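Local coordinates for pectate lyase II (Xanthomonas campestris pv. campestris, PDB 2QY1), which probably cleaves pectate, the polygalacturonate of plant cell walls, as a secreted lyase of polysaccharide lyase family 1, at residues Asp31-Ser34 against Gly38-Leu41; Ile104-Gly109 against Ala149-Gly154; Ser123-Lys128 against Asp186-Ala191. The protein carries 2 engineered substitutions. All blocks are in the same frame, centred on the assembly; numbering follows the deposited sequence.

All three contacts are small and belong to a right-handed parallel beta-helix. Contacts 1 and 3 are surface contacts; contact 2 is partly buried. Contact 1 lies at the N-terminal end, where helix 23-32 runs into strand 39-43. Contact 2 joins the loops after strand 97-105 and before strand 155-158, contact 3 those before strands 129-137 and 193-202. Strands 39-43 of contact 1 and 97-105 of contact 2 flank the same strand, 74-78, while the segments of contacts 2 and 3 alternate along the chain. The chemistry differs: a phenol held by backbone and packed on a leucine, a phenylalanine edge with a bridging water, and a salt bridge. Contact centres lie 23 to 26 Å apart.

Contact 1. Residues Asp31-Ser34 against Gly38-Leu41; sequences DSYS and GLVL
The phenol oxygen of Y33 is gripped by two backbone groups. G38 N donates to Y33 OH at 2.9 Å with an N-H...O angle of 149°, and the carbonyl oxygen of S72 is its second hydrogen-bond partner. Two bonds from two parts of the chain fix the far end of the ring, while L39 packs against its flat side. CB of L39 sits 3.6 Å from the centroid of the Y33 ring and only 9° from the ring normal, a CH-pi contact centred on the face. Farther down the same side chain, CD2 of L39 reaches the root of the tyrosine, 3.8 Å from Y33 CB, so the two side chains run past one another in opposite directions. In Y33, CG stands anti to the main-chain nitrogen (chi1 177°), which carries the ring across to the strand. The main chain of Y33 is tied down as well, its carbonyl oxygen accepting a hydrogen bond from NZ of K71. D73 and V74 are further neighbours of the tyrosine side chain. Y33 is the first residue to leave helical backbone angles after helix 23-32, so its ring spans the short turn between the helix end and the start of strand 39-43. The strand runs parallel to both 18-20 and 74-78, and L41 packs on M26, A29 and I30 of the helix. The arrangement belongs to the N-terminal cap, where helix 23-32 packs at the end of the right-handed parallel beta-helix, as in other family 1 pectate lyases.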
# COMPACT_ATOMS: atom_id res chain seq x y z
N ASP A 31 -17.90 -15.04 -4.62
CA ASP A 31 -18.75 -15.29 -5.79
C ASP A 31 -20.22 -15.51 -5.42
O ASP A 31 -21.12 -15.07 -6.13
CB ASP A 31 -18.25 -16.50 -6.59
CG ASP A 31 -16.87 -16.28 -7.23
OD1 ASP A 31 -16.37 -15.13 -7.28
OD2 ASP A 31 -16.29 -17.28 -7.70
N SER A 32 -20.44 -16.21 -4.30
CA SER A 32 -21.79 -16.54 -3.82
C SER A 32 -22.49 -15.35 -3.17
O SER A 32 -23.72 -15.29 -3.14
CB SER A 32 -21.72 -17.70 -2.82
OG SER A 32 -21.18 -18.86 -3.43
N TYR A 33 -21.70 -14.41 -2.66
CA TYR A 33 -22.18 -13.22 -1.96
C TYR A 33 -23.03 -12.33 -2.87
O TYR A 33 -22.69 -12.12 -4.03
CB TYR A 33 -20.96 -12.47 -1.41
CG TYR A 33 -21.21 -11.16 -0.70
CD1 TYR A 33 -22.17 -11.04 0.31
CD2 TYR A 33 -20.44 -10.04 -1.01
CE1 TYR A 33 -22.37 -9.82 0.96
CE2 TYR A 33 -20.63 -8.83 -0.37
CZ TYR A 33 -21.60 -8.73 0.62
OH TYR A 33 -21.78 -7.52 1.25
N SER A 34 -24.13 -11.80 -2.33
CA SER A 34 -25.08 -10.98 -3.09
C SER A 34 -24.48 -9.66 -3.59
O SER A 34 -24.94 -9.12 -4.60
CB SER A 34 -26.33 -10.70 -2.25
OG SER A 34 -25.99 -10.02 -1.05
N GLY A 38 -23.06 -7.06 3.78
CA GLY A 38 -21.98 -7.49 4.67
C GLY A 38 -21.54 -8.93 4.49
O GLY A 38 -22.36 -9.85 4.49
N LEU A 39 -20.23 -9.10 4.32
CA LEU A 39 -19.59 -10.41 4.27
C LEU A 39 -18.26 -10.34 5.02
O LEU A 39 -17.42 -9.49 4.73
CB LEU A 39 -19.35 -10.85 2.82
CG LEU A 39 -18.54 -12.13 2.57
CD1 LEU A 39 -19.32 -13.39 2.95
CD2 LEU A 39 -18.07 -12.21 1.11
N VAL A 40 -18.07 -11.24 5.99
CA VAL A 40 -16.81 -11.30 6.73
C VAL A 40 -16.13 -12.64 6.48
O VAL A 40 -16.72 -13.69 6.74
CB VAL A 40 -16.99 -11.06 8.25
CG1 VAL A 40 -15.65 -11.17 8.98
CG2 VAL A 40 -17.61 -9.69 8.50
N LEU A 41 -14.91 -12.58 5.97
CA LEU A 41 -14.15 -13.78 5.67
C LEU A 41 -12.97 -13.95 6.62
O LEU A 41 -12.09 -13.08 6.70
CB LEU A 41 -13.67 -13.77 4.21
CG LEU A 41 -14.75 -13.60 3.13
CD1 LEU A 41 -14.13 -13.33 1.77
CD2 LEU A 41 -15.67 -14.81 3.07

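Contact 2. Residues Ile104-Gly109 against Ala149-Gly154; sequences IGLLQG and ASFDGG
L106 takes left-handed backbone angles (phi 47°, psi 54°) as the chain leaves strand 97-105, and the following peptide meets F151 in a segment without regular secondary structure. No direct hydrogen bond links the two segments. The phenylalanine ring presents its edge to the main chain: L107 O lies near the ring plane, 3.3 Å from both F151 CD1 and F151 CE1. With CG of F151 anti to the carbonyl carbon (chi1 -63°), the ring is swung so that this edge comes to L107 O. The end of the ring meets a methyl, with F151 CZ 3.9 Å from L106 CD2, and these two side chains cross at a slant. One water completes the contact, donating to L107 O at 2.6 Å and to S150 O at 2.9 Å. L107 O thus faces both an aromatic edge and a water. The carbonyl of L106 accepts a hydrogen bond from NE2 of Q58, while S150 OG bonds to the amide of C143, half of the disulfide with C56. Segment 104-109 continues from strand 97-105, which lies between parallel strands 74-78 and 129-137; 149-154 leads into strand 155-158, outermost in a four-stranded parallel sheet within this chain.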
# COMPACT_ATOMS: atom_id res chain seq x y z
N ILE A 104 1.12 -11.83 3.24
CA ILE A 104 1.14 -12.10 1.80
C ILE A 104 2.59 -12.07 1.31
O ILE A 104 3.24 -11.03 1.34
CB ILE A 104 0.27 -11.06 1.03
CG1 ILE A 104 -1.18 -11.07 1.54
CG2 ILE A 104 0.32 -11.32 -0.48
CD1 ILE A 104 -2.07 -9.96 0.99
N GLY A 105 3.09 -13.22 0.86
CA GLY A 105 4.50 -13.33 0.50
C GLY A 105 4.84 -14.08 -0.77
O GLY A 105 4.16 -15.04 -1.14
N LEU A 106 5.91 -13.62 -1.43
CA LEU A 106 6.54 -14.32 -2.55
C LEU A 106 5.56 -14.84 -3.60
O LEU A 106 5.56 -16.03 -3.95
CB LEU A 106 7.44 -15.45 -2.03
CG LEU A 106 8.67 -15.01 -1.22
CD1 LEU A 106 9.17 -16.15 -0.34
CD2 LEU A 106 9.78 -14.51 -2.15
N LEU A 107 4.73 -13.93 -4.11
CA LEU A 107 3.66 -14.28 -5.04
C LEU A 107 4.16 -14.65 -6.43
O LEU A 107 5.16 -14.12 -6.91
CB LEU A 107 2.65 -13.14 -5.15
CG LEU A 107 1.94 -12.66 -3.88
CD1 LEU A 107 0.98 -11.55 -4.23
CD2 LEU A 107 1.22 -13.80 -3.19
N GLN A 108 3.43 -15.57 -7.06
CA GLN A 108 3.64 -15.96 -8.45
C GLN A 108 3.08 -14.87 -9.37
O GLN A 108 2.16 -14.15 -8.99
CB GLN A 108 2.91 -17.28 -8.74
CG GLN A 108 3.32 -18.45 -7.84
CD GLN A 108 2.55 -19.75 -8.10
OE1 GLN A 108 2.80 -20.76 -7.45
NE2 GLN A 108 1.63 -19.72 -9.06
N GLY A 109 3.64 -14.76 -10.57
CA GLY A 109 3.05 -13.92 -11.60
C GLY A 109 3.94 -12.85 -12.18
O GLY A 109 3.65 -12.33 -13.26
N ALA A 149 10.55 -7.26 -13.67
CA ALA A 149 9.36 -7.75 -12.98
C ALA A 149 9.49 -9.17 -12.41
O ALA A 149 8.77 -10.08 -12.84
CB ALA A 149 8.16 -7.67 -13.93
N SER A 150 10.38 -9.35 -11.44
CA SER A 150 10.46 -10.62 -10.71
C SER A 150 9.26 -10.76 -9.79
O SER A 150 8.79 -11.87 -9.52
CB SER A 150 11.77 -10.73 -9.92
OG SER A 150 12.89 -10.71 -10.79
N PHE A 151 8.78 -9.62 -9.30
CA PHE A 151 7.54 -9.50 -8.54
C PHE A 151 6.84 -8.20 -8.95
O PHE A 151 7.37 -7.47 -9.79
CB PHE A 151 7.82 -9.55 -7.03
CG PHE A 151 8.42 -10.86 -6.58
CD1 PHE A 151 7.61 -11.94 -6.24
CD2 PHE A 151 9.81 -11.02 -6.54
CE1 PHE A 151 8.17 -13.15 -5.85
CE2 PHE A 151 10.38 -12.23 -6.16
CZ PHE A 151 9.56 -13.30 -5.80
N ASP A 152 5.66 -7.93 -8.40
CA ASP A 152 4.91 -6.71 -8.75
C ASP A 152 4.65 -5.83 -7.53
O ASP A 152 5.46 -5.79 -6.61
CB ASP A 152 3.62 -7.07 -9.50
CG ASP A 152 2.76 -5.84 -9.84
OD1 ASP A 152 1.66 -5.72 -9.28
OD2 ASP A 152 3.19 -5.00 -10.66
N GLY A 153 3.51 -5.14 -7.52
CA GLY A 153 3.21 -4.13 -6.52
C GLY A 153 2.82 -4.68 -5.17
O GLY A 153 2.35 -5.82 -5.06
N GLY A 154 3.02 -3.88 -4.13
CA GLY A 154 2.70 -4.29 -2.76
C GLY A 154 1.29 -3.88 -2.41
O GLY A 154 0.39 -4.71 -2.31
O HOH W 1 6.35 -13.39 -9.16

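Contact 3. Residues Ser123-Lys128 against Asp186-Ala191; sequences SGEPSK and DTKNSA
E125 and K188 meet in a single salt bridge, NZ of K188 lying 2.8 Å from OE2 of E125. The ammonium comes to the anti side of that oxygen and 33° out of the carboxylate plane. NZ of K188 also rests close to the aliphatic part of the acid, 3.4 Å from E125 CG, because the glutamate is folded back at chi2 (88°) and the lysine passes across it at about a right angle. K188 is itself bent at chi2 and chi3, which brings the tip of its long chain round to the acid. The same NZ donates to the carbonyl oxygen of K159, so the ammonium has two acceptors, a carboxylate and a main-chain carbonyl. Both residues belong to the connections between strands of a parallel beta-helix: 123-128 leads from strand 116-119 into 129-137, and 186-191 from 176-180 into 193-202. K188 itself lies in the 3-10 segment 187-191, where N189 N is bonded to D186 O at 3.0 Å. D186, just before that segment, is held by OD2, which accepts from the amides of K159 and Y182. On the glutamate side, P126 packs on V161, and S127 OG is hydrogen-bonded to ND1 of H95.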
# COMPACT_ATOMS: atom_id res chain seq x y z
N SER A 123 -16.78 0.49 -15.00
CA SER A 123 -17.98 0.21 -14.20
C SER A 123 -18.04 1.02 -12.90
O SER A 123 -19.10 1.12 -12.27
CB SER A 123 -18.07 -1.28 -13.89
OG SER A 123 -17.22 -1.64 -12.81
N GLY A 124 -16.90 1.59 -12.49
CA GLY A 124 -16.83 2.38 -11.26
C GLY A 124 -15.46 2.35 -10.61
O GLY A 124 -14.55 1.68 -11.10
N GLU A 125 -15.32 3.09 -9.52
CA GLU A 125 -14.05 3.20 -8.79
C GLU A 125 -14.26 2.85 -7.32
O GLU A 125 -15.15 3.40 -6.68
CB GLU A 125 -13.47 4.61 -8.90
CG GLU A 125 -13.23 5.12 -10.32
CD GLU A 125 -14.45 5.81 -10.92
OE1 GLU A 125 -15.14 6.56 -10.20
OE2 GLU A 125 -14.71 5.60 -12.13
N PRO A 126 -13.44 1.92 -6.79
CA PRO A 126 -13.52 1.58 -5.36
C PRO A 126 -13.34 2.79 -4.43
O PRO A 126 -12.58 3.70 -4.74
CB PRO A 126 -12.38 0.58 -5.18
CG PRO A 126 -12.22 -0.05 -6.53
CD PRO A 126 -12.42 1.10 -7.47
N SER A 127 -14.06 2.77 -3.31
CA SER A 127 -13.99 3.83 -2.31
C SER A 127 -14.26 3.26 -0.92
O SER A 127 -14.88 2.20 -0.79
CB SER A 127 -14.96 4.97 -2.63
OG SER A 127 -16.31 4.57 -2.48
N LYS A 128 -13.81 3.99 0.10
CA LYS A 128 -13.87 3.54 1.49
C LYS A 128 -13.22 2.17 1.62
O LYS A 128 -13.90 1.16 1.84
CB LYS A 128 -15.31 3.56 2.05
CG LYS A 128 -16.06 4.91 1.98
CD LYS A 128 -15.19 6.13 2.32
CE LYS A 128 -14.91 6.27 3.82
NZ LYS A 128 -14.32 7.60 4.17
N ASP A 186 -3.25 8.62 -16.30
CA ASP A 186 -4.27 8.22 -15.33
C ASP A 186 -4.89 9.44 -14.63
O ASP A 186 -4.80 9.59 -13.41
CB ASP A 186 -3.66 7.25 -14.30
CG ASP A 186 -4.71 6.54 -13.44
OD1 ASP A 186 -5.93 6.68 -13.71
OD2 ASP A 186 -4.32 5.84 -12.48
N THR A 187 -5.53 10.30 -15.43
CA THR A 187 -6.08 11.57 -14.94
C THR A 187 -7.27 11.41 -13.98
O THR A 187 -7.54 12.31 -13.18
CB THR A 187 -6.49 12.50 -16.10
OG1 THR A 187 -7.45 11.82 -16.93
CG2 THR A 187 -5.28 12.88 -16.94
N LYS A 188 -7.95 10.27 -14.05
CA LYS A 188 -9.01 9.93 -13.10
C LYS A 188 -8.49 9.85 -11.66
O LYS A 188 -9.27 9.97 -10.71
CB LYS A 188 -9.69 8.61 -13.46
CG LYS A 188 -10.74 8.70 -14.56
CD LYS A 188 -11.88 7.70 -14.33
CE LYS A 188 -11.37 6.26 -14.30
NZ LYS A 188 -12.31 5.32 -13.61
N ASN A 189 -7.18 9.66 -11.52
CA ASN A 189 -6.56 9.56 -10.20
C ASN A 189 -6.45 10.90 -9.46
O ASN A 189 -5.92 10.95 -8.34
CB ASN A 189 -5.19 8.88 -10.29
CG ASN A 189 -4.91 7.98 -9.11
OD1 ASN A 189 -3.95 8.19 -8.37
ND2 ASN A 189 -5.76 6.98 -8.92
N SER A 190 -6.94 11.97 -10.07
CA SER A 190 -7.05 13.26 -9.41
C SER A 190 -8.04 13.20 -8.25
O SER A 190 -8.00 14.04 -7.34
CB SER A 190 -7.47 14.35 -10.41
OG SER A 190 -8.77 14.11 -10.90
N ALA A 191 -8.91 12.19 -8.29
CA ALA A 191 -9.92 11.96 -7.26
C ALA A 191 -9.36 11.23 -6.03
O ALA A 191 -10.01 11.18 -4.98
CB ALA A 191 -11.10 11.20 -7.84